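Local coordinates for 3-hydroxyisobutyrate dehydrogenase (PDB 3G0O), which probably oxidises L-threonate to 2-dehydro-L-erythronate, with NAD(+) preferred over NADP(+) as the electron acceptor, at residues H9-L15 and L31-D37; A62-L68 and V88-K93; G95-M99 and R153-L158. All blocks are in the same frame, centred on the assembly; numbering follows the deposited sequence.

Contact 1 of 3, residues H9-L15 and L31-D37; sequences HVGIVGL and LSTWGAD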
loop_
_atom_site.group_PDB
_atom_site.type_symbol
_atom_site.label_atom_id
_atom_site.label_comp_id
_atom_site.label_asym_id
_atom_site.label_seq_id
_atom_site.Cartn_x
_atom_site.Cartn_y
_atom_site.Cartn_z
ATOM N N HIS A 9 12.457 -34.171 11.031
ATOM C CA HIS A 9 11.652 -33.679 12.137
ATOM C C HIS A 9 11.852 -32.183 12.315
ATOM O O HIS A 9 12.977 -31.706 12.421
ATOM C CB HIS A 9 12.022 -34.399 13.432
ATOM C CG HIS A 9 11.545 -35.814 13.486
ATOM N ND1 HIS A 9 10.485 -36.214 14.274
ATOM C CD2 HIS A 9 11.953 -36.919 12.817
ATOM C CE1 HIS A 9 10.262 -37.502 14.086
ATOM N NE2 HIS A 9 11.138 -37.954 13.206
ATOM N N VAL A 10 10.746 -31.453 12.339
ATOM C CA VAL A 10 10.790 -30.008 12.511
ATOM C C VAL A 10 9.865 -29.607 13.650
ATOM O O VAL A 10 8.740 -30.098 13.746
ATOM C CB VAL A 10 10.351 -29.277 11.221
ATOM C CG1 VAL A 10 8.953 -29.727 10.814
ATOM C CG2 VAL A 10 10.389 -27.768 11.436
ATOM N N GLY A 11 10.354 -28.731 14.520
ATOM C CA GLY A 11 9.545 -28.262 15.629
ATOM C C GLY A 11 9.209 -26.791 15.441
ATOM O O GLY A 11 10.097 -25.980 15.167
ATOM N N ILE A 12 7.930 -26.449 15.578
ATOM C CA ILE A 12 7.480 -25.063 15.437
ATOM C C ILE A 12 7.145 -24.521 16.816
ATOM O O ILE A 12 6.233 -25.023 17.471
ATOM C CB ILE A 12 6.208 -24.952 14.565
ATOM C CG1 ILE A 12 6.420 -25.657 13.223
ATOM C CG2 ILE A 12 5.857 -23.477 14.347
ATOM C CD1 ILE A 12 7.560 -25.093 12.399
ATOM N N VAL A 13 7.881 -23.502 17.254
ATOM C CA VAL A 13 7.654 -22.891 18.561
ATOM C C VAL A 13 6.960 -21.548 18.352
ATOM O O VAL A 13 7.519 -20.638 17.738
ATOM C CB VAL A 13 8.978 -22.671 19.310
ATOM C CG1 VAL A 13 8.703 -22.160 20.717
ATOM C CG2 VAL A 13 9.764 -23.970 19.363
ATOM N N GLY A 14 5.745 -21.434 18.870
ATOM C CA GLY A 14 4.976 -20.215 18.693
ATOM C C GLY A 14 3.912 -20.548 17.668
ATOM O O GLY A 14 4.163 -20.503 16.463
ATOM N N LEU A 15 2.724 -20.903 18.146
ATOM C CA LEU A 15 1.635 -21.279 17.261
ATOM C C LEU A 15 0.569 -20.203 17.082
ATOM O O LEU A 15 -0.632 -20.466 17.207
ATOM C CB LEU A 15 0.999 -22.582 17.755
ATOM C CG LEU A 15 1.984 -23.758 17.785
ATOM C CD1 LEU A 15 1.317 -24.974 18.418
ATOM C CD2 LEU A 15 2.458 -24.066 16.368
ATOM N N LEU A 31 6.561 -33.604 6.557
ATOM C CA LEU A 31 7.633 -33.588 7.541
ATOM C C LEU A 31 7.061 -33.996 8.894
ATOM O O LEU A 31 5.895 -33.727 9.180
ATOM C CB LEU A 31 8.234 -32.181 7.651
ATOM C CG LEU A 31 8.697 -31.487 6.365
ATOM C CD1 LEU A 31 9.185 -30.081 6.692
ATOM C CD2 LEU A 31 9.801 -32.300 5.698
ATOM N N SER A 32 7.865 -34.665 9.717
ATOM C CA SER A 32 7.411 -35.046 11.053
ATOM C C SER A 32 7.368 -33.728 11.813
ATOM O O SER A 32 8.404 -33.145 12.123
ATOM C CB SER A 32 8.400 -36.013 11.705
ATOM O OG SER A 32 8.333 -37.289 11.092
ATOM N N THR A 33 6.159 -33.276 12.122
ATOM C CA THR A 33 5.965 -31.988 12.777
ATOM C C THR A 33 5.602 -31.989 14.261
ATOM O O THR A 33 4.703 -32.708 14.702
ATOM C CB THR A 33 4.893 -31.184 12.004
ATOM O OG1 THR A 33 5.257 -31.136 10.620
ATOM C CG2 THR A 33 4.770 -29.759 12.548
ATOM N N TRP A 34 6.313 -31.158 15.018
ATOM C CA TRP A 34 6.087 -31.001 16.450
ATOM C C TRP A 34 5.747 -29.527 16.678
ATOM O O TRP A 34 6.228 -28.659 15.946
ATOM C CB TRP A 34 7.345 -31.337 17.252
ATOM C CG TRP A 34 7.881 -32.721 17.031
ATOM C CD1 TRP A 34 8.597 -33.165 15.957
ATOM C CD2 TRP A 34 7.753 -33.836 17.917
ATOM N NE1 TRP A 34 8.923 -34.493 16.118
ATOM C CE2 TRP A 34 8.412 -34.931 17.313
ATOM C CE3 TRP A 34 7.133 -34.022 19.161
ATOM C CZ2 TRP A 34 8.483 -36.193 17.917
ATOM C CZ3 TRP A 34 7.201 -35.278 19.763
ATOM C CH2 TRP A 34 7.867 -36.347 19.137
ATOM N N GLY A 35 4.924 -29.252 17.686
ATOM C CA GLY A 35 4.547 -27.881 17.985
ATOM C C GLY A 35 4.659 -27.541 19.460
ATOM O O GLY A 35 4.525 -28.409 20.321
ATOM N N ALA A 36 4.912 -26.272 19.760
ATOM C CA ALA A 36 5.027 -25.830 21.144
ATOM C C ALA A 36 4.389 -24.457 21.305
ATOM O O ALA A 36 4.761 -23.510 20.613
ATOM C CB ALA A 36 6.486 -25.772 21.562
ATOM N N ASP A 37 3.425 -24.359 22.214
ATOM C CA ASP A 37 2.738 -23.099 22.476
ATOM C C ASP A 37 1.959 -23.221 23.781
ATOM O O ASP A 37 1.474 -24.304 24.126
ATOM C CB ASP A 37 1.764 -22.768 21.342
ATOM C CG ASP A 37 1.328 -21.308 21.357
ATOM O OD1 ASP A 37 2.102 -20.451 20.877
ATOM O OD2 ASP A 37 0.222 -21.015 21.863
#
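Trp34 and His9 meet rim to rim across two parallel strands. Trp34 NE1 donates to His9 ND1 over 3.0 Å. The bond is nearly straight (177°) and lies in the plane of each ring, though the rings are turned 35° from one another. As the acceptor, ND1 carries no proton. Ser32 lies over one face of the same imidazole, with its CB 3.4 Å from the ring centroid in a CH-pi contact. The ring is thus held both in its plane and from above. Strands 9-13 and 32-36 belong to a beta-alpha-beta unit with helix 17-28 between them, as in the Rossmann fold. Val10 points to the other sheet face, where it meets Cys26 of that helix. Val10 CG1 packs 4.1 Å from Leu31 CB. Both polar backbone atoms of Val10 are taken up by strand 32-36: Val10 N donates to Ser32 O (2.9 Å), and Val10 O accepts from Trp34 N (2.9 Å). Past the strands, Gly14 opens a sequence that fits the dinucleotide-binding glycine pattern. With Asp37 CG opposite its backbone N (chi1 -164°), OD1 accepts from Leu15 N at 2.8 Å, from above the carboxylate plane. The second oxygen, Asp37 OD2, accepts from Asn39 N.

Contact 2 of 3, residues A62-L68 and V88-K93; sequences AGVVDAL and VAHLMK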
loop_
_atom_site.group_PDB
_atom_site.type_symbol
_atom_site.label_atom_id
_atom_site.label_comp_id
_atom_site.label_asym_id
_atom_site.label_seq_id
_atom_site.Cartn_x
_atom_site.Cartn_y
_atom_site.Cartn_z
ATOM N N ALA A 62 12.911 -31.103 21.496
ATOM C CA ALA A 62 14.086 -30.380 21.011
ATOM C C ALA A 62 15.275 -31.299 20.738
ATOM O O ALA A 62 16.085 -31.038 19.846
ATOM C CB ALA A 62 14.482 -29.303 22.016
ATOM N N GLY A 63 15.371 -32.380 21.504
ATOM C CA GLY A 63 16.471 -33.308 21.330
ATOM C C GLY A 63 16.421 -34.194 20.099
ATOM O O GLY A 63 17.392 -34.895 19.816
ATOM N N VAL A 64 15.318 -34.175 19.355
ATOM C CA VAL A 64 15.220 -35.023 18.169
ATOM C C VAL A 64 14.962 -34.288 16.862
ATOM O O VAL A 64 15.105 -34.869 15.783
ATOM C CB VAL A 64 14.110 -36.090 18.322
ATOM C CG1 VAL A 64 14.341 -36.903 19.583
ATOM C CG2 VAL A 64 12.739 -35.425 18.337
ATOM N N VAL A 65 14.578 -33.019 16.943
ATOM C CA VAL A 65 14.293 -32.268 15.730
ATOM C C VAL A 65 15.538 -31.939 14.915
ATOM O O VAL A 65 16.619 -31.715 15.460
ATOM C CB VAL A 65 13.552 -30.942 16.036
ATOM C CG1 VAL A 65 12.186 -31.236 16.628
ATOM C CG2 VAL A 65 14.381 -30.084 16.980
ATOM N N ASP A 66 15.363 -31.917 13.599
ATOM C CA ASP A 66 16.428 -31.585 12.669
ATOM C C ASP A 66 16.443 -30.065 12.529
ATOM O O ASP A 66 17.459 -29.462 12.186
ATOM C CB ASP A 66 16.146 -32.225 11.316
ATOM C CG ASP A 66 16.172 -33.737 11.379
ATOM O OD1 ASP A 66 17.267 -34.294 11.581
ATOM O OD2 ASP A 66 15.105 -34.370 11.244
ATOM N N ALA A 67 15.298 -29.453 12.806
ATOM C CA ALA A 67 15.173 -28.006 12.713
ATOM C C ALA A 67 14.120 -27.494 13.678
ATOM O O ALA A 67 13.102 -28.144 13.910
ATOM C CB ALA A 67 14.804 -27.601 11.286
ATOM N N LEU A 68 14.383 -26.324 14.246
ATOM C CA LEU A 68 13.446 -25.699 15.167
ATOM C C LEU A 68 13.147 -24.314 14.607
ATOM O O LEU A 68 14.070 -23.543 14.342
ATOM C CB LEU A 68 14.062 -25.563 16.560
ATOM C CG LEU A 68 13.099 -25.103 17.659
ATOM C CD1 LEU A 68 12.213 -26.275 18.067
ATOM C CD2 LEU A 68 13.878 -24.590 18.863
ATOM N N VAL A 88 16.084 -24.622 25.274
ATOM C CA VAL A 88 16.217 -25.900 24.574
ATOM C C VAL A 88 17.448 -26.032 23.685
ATOM O O VAL A 88 17.744 -27.125 23.198
ATOM C CB VAL A 88 14.977 -26.188 23.695
ATOM C CG1 VAL A 88 13.726 -26.186 24.551
ATOM C CG2 VAL A 88 14.876 -25.163 22.575
ATOM N N ALA A 89 18.165 -24.932 23.473
ATOM C CA ALA A 89 19.350 -24.956 22.618
ATOM C C ALA A 89 20.333 -26.066 23.000
ATOM O O ALA A 89 20.798 -26.808 22.135
ATOM C CB ALA A 89 20.052 -23.600 22.653
ATOM N N HIS A 90 20.627 -26.188 24.293
ATOM C CA HIS A 90 21.565 -27.195 24.784
ATOM C C HIS A 90 21.100 -28.645 24.637
ATOM O O HIS A 90 21.879 -29.569 24.854
ATOM C CB HIS A 90 21.898 -26.920 26.254
ATOM C CG HIS A 90 20.745 -27.136 27.183
ATOM N ND1 HIS A 90 20.673 -28.209 28.046
ATOM C CD2 HIS A 90 19.602 -26.434 27.361
ATOM C CE1 HIS A 90 19.535 -28.159 28.715
ATOM N NE2 HIS A 90 18.865 -27.091 28.318
ATOM N N LEU A 91 19.842 -28.849 24.267
ATOM C CA LEU A 91 19.316 -30.199 24.106
ATOM C C LEU A 91 19.360 -30.636 22.652
ATOM O O LEU A 91 19.238 -31.818 22.343
ATOM C CB LEU A 91 17.873 -30.254 24.591
ATOM C CG LEU A 91 17.631 -29.870 26.046
ATOM C CD1 LEU A 91 16.138 -29.908 26.312
ATOM C CD2 LEU A 91 18.376 -30.825 26.966
HETATM N N MSE A 92 19.523 -29.663 21.762
HETATM C CA MSE A 92 19.555 -29.915 20.330
HETATM C C MSE A 92 20.806 -30.646 19.872
HETATM O O MSE A 92 21.910 -30.382 20.349
HETATM C CB MSE A 92 19.387 -28.591 19.579
HETATM C CG MSE A 92 18.000 -28.003 19.798
HETATM SE SE MSE A 92 17.599 -26.419 18.796
HETATM C CE MSE A 92 17.396 -27.180 17.049
ATOM N N LYS A 93 20.625 -31.566 18.934
ATOM C CA LYS A 93 21.739 -32.349 18.433
ATOM C C LYS A 93 22.614 -31.577 17.459
ATOM O O LYS A 93 22.134 -30.733 16.704
ATOM C CB LYS A 93 21.228 -33.635 17.768
ATOM C CG LYS A 93 20.218 -33.397 16.658
ATOM C CD LYS A 93 19.669 -34.695 16.083
ATOM C CE LYS A 93 18.434 -34.418 15.250
ATOM N NZ LYS A 93 18.072 -35.580 14.387
HETATM O O HOH W 1 17.712 -32.025 17.980
HETATM O O HOH W 2 19.140 -36.353 11.553
#
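Lys93 starts with CG wedged between its backbone N and carbonyl carbon (chi1 56°), then runs extended, which carries NZ across to Asp66. Selenomethionine Met92 instead bends at chi3 (73°), and the bend brings CE to Leu68. The contact belongs to the Rossmann-type domain. It joins the loop before strand 97-100, with its short 3-10 turn 89-91, to the chain leading into strand 67-70. Lys93 NZ forms a salt bridge with Asp66 OD1 at 3.2 Å, reaching it from above the carboxylate plane. A weak hydrogen bond from NZ to Val64 O adds to the grip. A water also links NZ and OD1, while Asp66 OD2 accepts from the backbone N of His9. The apolar side lies further in. Met92 CE touches Leu68 CB at 3.7 Å, and the two side chains cross at about a right angle. Val65 CG2 lies on the same methyl, 4.2 Å from Met92 CE. Ala62 CB sits against Val88 CB at 3.6 Å, and Leu68 CD2 reaches Val88 CG2. One more water joins the backbones: it donates to Ala62 O (2.7 Å) and Val65 O (2.8 Å), and it accepts from Lys93 N (3.1 Å).

Contact 3 of 3, residues G95-M99 and R153-L158; sequences GSAVM and RLKPVL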
loop_
_atom_site.group_PDB
_atom_site.type_symbol
_atom_site.label_atom_id
_atom_site.label_comp_id
_atom_site.label_asym_id
_atom_site.label_seq_id
_atom_site.Cartn_x
_atom_site.Cartn_y
_atom_site.Cartn_z
ATOM N N GLY A 95 24.587 -30.080 14.432
ATOM C CA GLY A 95 24.193 -30.006 13.038
ATOM C C GLY A 95 22.758 -29.569 12.800
ATOM O O GLY A 95 22.406 -29.229 11.672
ATOM N N SER A 96 21.925 -29.585 13.840
ATOM C CA SER A 96 20.529 -29.176 13.689
ATOM C C SER A 96 20.475 -27.664 13.469
ATOM O O SER A 96 21.420 -26.953 13.795
ATOM C CB SER A 96 19.709 -29.578 14.922
ATOM O OG SER A 96 20.217 -29.005 16.112
ATOM N N ALA A 97 19.373 -27.173 12.913
ATOM C CA ALA A 97 19.257 -25.743 12.642
ATOM C C ALA A 97 18.126 -25.045 13.381
ATOM O O ALA A 97 17.091 -25.640 13.676
ATOM C CB ALA A 97 19.098 -25.519 11.143
ATOM N N VAL A 98 18.337 -23.768 13.683
ATOM C CA VAL A 98 17.318 -22.973 14.348
ATOM C C VAL A 98 16.978 -21.815 13.421
ATOM O O VAL A 98 17.848 -21.030 13.056
ATOM C CB VAL A 98 17.804 -22.393 15.687
ATOM C CG1 VAL A 98 16.715 -21.517 16.281
ATOM C CG2 VAL A 98 18.160 -23.511 16.644
HETATM N N MSE A 99 15.715 -21.737 13.023
HETATM C CA MSE A 99 15.254 -20.675 12.145
HETATM C C MSE A 99 14.507 -19.673 13.017
HETATM O O MSE A 99 13.395 -19.948 13.472
HETATM C CB MSE A 99 14.322 -21.254 11.082
HETATM C CG MSE A 99 13.865 -20.256 10.034
HETATM SE SE MSE A 99 12.692 -21.075 8.725
HETATM C CE MSE A 99 11.470 -19.602 8.413
ATOM N N ARG A 153 20.404 -27.016 5.647
ATOM C CA ARG A 153 19.696 -27.815 6.635
ATOM C C ARG A 153 18.208 -27.487 6.673
ATOM O O ARG A 153 17.373 -28.378 6.825
ATOM C CB ARG A 153 20.286 -27.579 8.023
ATOM C CG ARG A 153 19.894 -28.628 9.037
ATOM C CD ARG A 153 20.675 -29.913 8.790
ATOM N NE ARG A 153 20.553 -30.823 9.917
ATOM C CZ ARG A 153 19.653 -31.792 10.000
ATOM N NH1 ARG A 153 18.788 -32.001 9.016
ATOM N NH2 ARG A 153 19.600 -32.531 11.086
ATOM N N LEU A 154 17.885 -26.205 6.523
ATOM C CA LEU A 154 16.495 -25.753 6.577
ATOM C C LEU A 154 15.698 -25.814 5.279
ATOM O O LEU A 154 14.502 -25.528 5.273
ATOM C CB LEU A 154 16.448 -24.325 7.129
ATOM C CG LEU A 154 16.778 -24.180 8.613
ATOM C CD1 LEU A 154 17.124 -22.731 8.925
ATOM C CD2 LEU A 154 15.599 -24.654 9.453
ATOM N N LYS A 155 16.341 -26.203 4.185
ATOM C CA LYS A 155 15.655 -26.263 2.895
ATOM C C LYS A 155 14.289 -26.946 2.932
ATOM O O LYS A 155 13.329 -26.448 2.345
ATOM C CB LYS A 155 16.539 -26.946 1.853
ATOM C CG LYS A 155 16.004 -26.828 0.430
ATOM C CD LYS A 155 16.946 -27.499 -0.553
ATOM C CE LYS A 155 16.513 -27.239 -1.981
ATOM N NZ LYS A 155 15.089 -27.622 -2.201
ATOM N N PRO A 156 14.185 -28.109 3.603
ATOM C CA PRO A 156 12.893 -28.798 3.670
ATOM C C PRO A 156 11.829 -27.912 4.316
ATOM O O PRO A 156 10.673 -27.904 3.896
ATOM C CB PRO A 156 13.207 -30.033 4.513
ATOM C CG PRO A 156 14.627 -30.324 4.159
ATOM C CD PRO A 156 15.251 -28.942 4.191
ATOM N N VAL A 157 12.232 -27.169 5.342
ATOM C CA VAL A 157 11.314 -26.282 6.045
ATOM C C VAL A 157 10.938 -25.085 5.177
ATOM O O VAL A 157 9.760 -24.770 5.026
ATOM C CB VAL A 157 11.932 -25.776 7.365
ATOM C CG1 VAL A 157 10.988 -24.781 8.036
ATOM C CG2 VAL A 157 12.210 -26.952 8.291
ATOM N N LEU A 158 11.939 -24.429 4.599
ATOM C CA LEU A 158 11.693 -23.269 3.748
ATOM C C LEU A 158 10.818 -23.637 2.550
ATOM O O LEU A 158 9.895 -22.900 2.203
ATOM C CB LEU A 158 13.027 -22.674 3.279
ATOM C CG LEU A 158 13.914 -22.117 4.401
ATOM C CD1 LEU A 158 15.329 -21.896 3.885
ATOM C CD2 LEU A 158 13.319 -20.814 4.926
#
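Arg153 and Gly95 supply the polar part of this contact. Arg153 NE donates to Gly95 O over 3.0 Å, with a moderately bent angle of 142°. The oxygen sits at the edge of the guanidinium, close to its plane. Seen from the glycine, NE comes in from above the carbonyl plane. A bend at chi2 (75°) turns the arginine chain to this oxygen, and CD passes it on the way. The far end of the guanidinium is used as well: NH2 forms a salt bridge with Asp66, just before the neighbouring strand 67-70.

The rest is apolar packing of helix 148-161 on strand 97-100 of the Rossmann-type sheet. The short segments of the two run at 42°, with axes 9.2 Å apart at closest approach. Ala97 CB lies against Leu154 CG at 3.7 Å and also meets the aliphatic part of Arg153, at CG. Leu154 CD1 reaches on to Met99 CB, 3.8 Å away. Selenomethionine Met99 runs straight as far as SE, which reaches the next helical turn, touching Leu158 CD2 at 3.9 Å and Val157 CG1 at 4.1 Å. Leu154 also meets Leu124 of strand 122-129, so the helix spans more than one strand.

The chemistry is split: the buried part rests on apolar side-chain packing, while one arginine at the partly exposed margin ties the helix to both a backbone carbonyl and a carboxylate.

In the fold
The contacts follow one another along the chain, each closing before the next opens, and all lie in the Rossmann-type domain, which probably binds the dinucleotide. Their centres are about 11 to 12 Å apart. They share one sheet, in which strands 32-36, 9-13, 67-70 and 97-100 are consecutive neighbours. Contact 1 joins strands 32-36 and 9-13. Strand 67-70 of contact 2 then pairs with strand 9-13 on one side and strand 97-100 of contact 3 on the other. Helix 148-161 of contact 3 also packs back on contact 1, where Val157 CG2 meets Val10 CG2 at 3.7 Å. Segments far apart in the chain are thus brought side by side in one sheet with a helix packed on it.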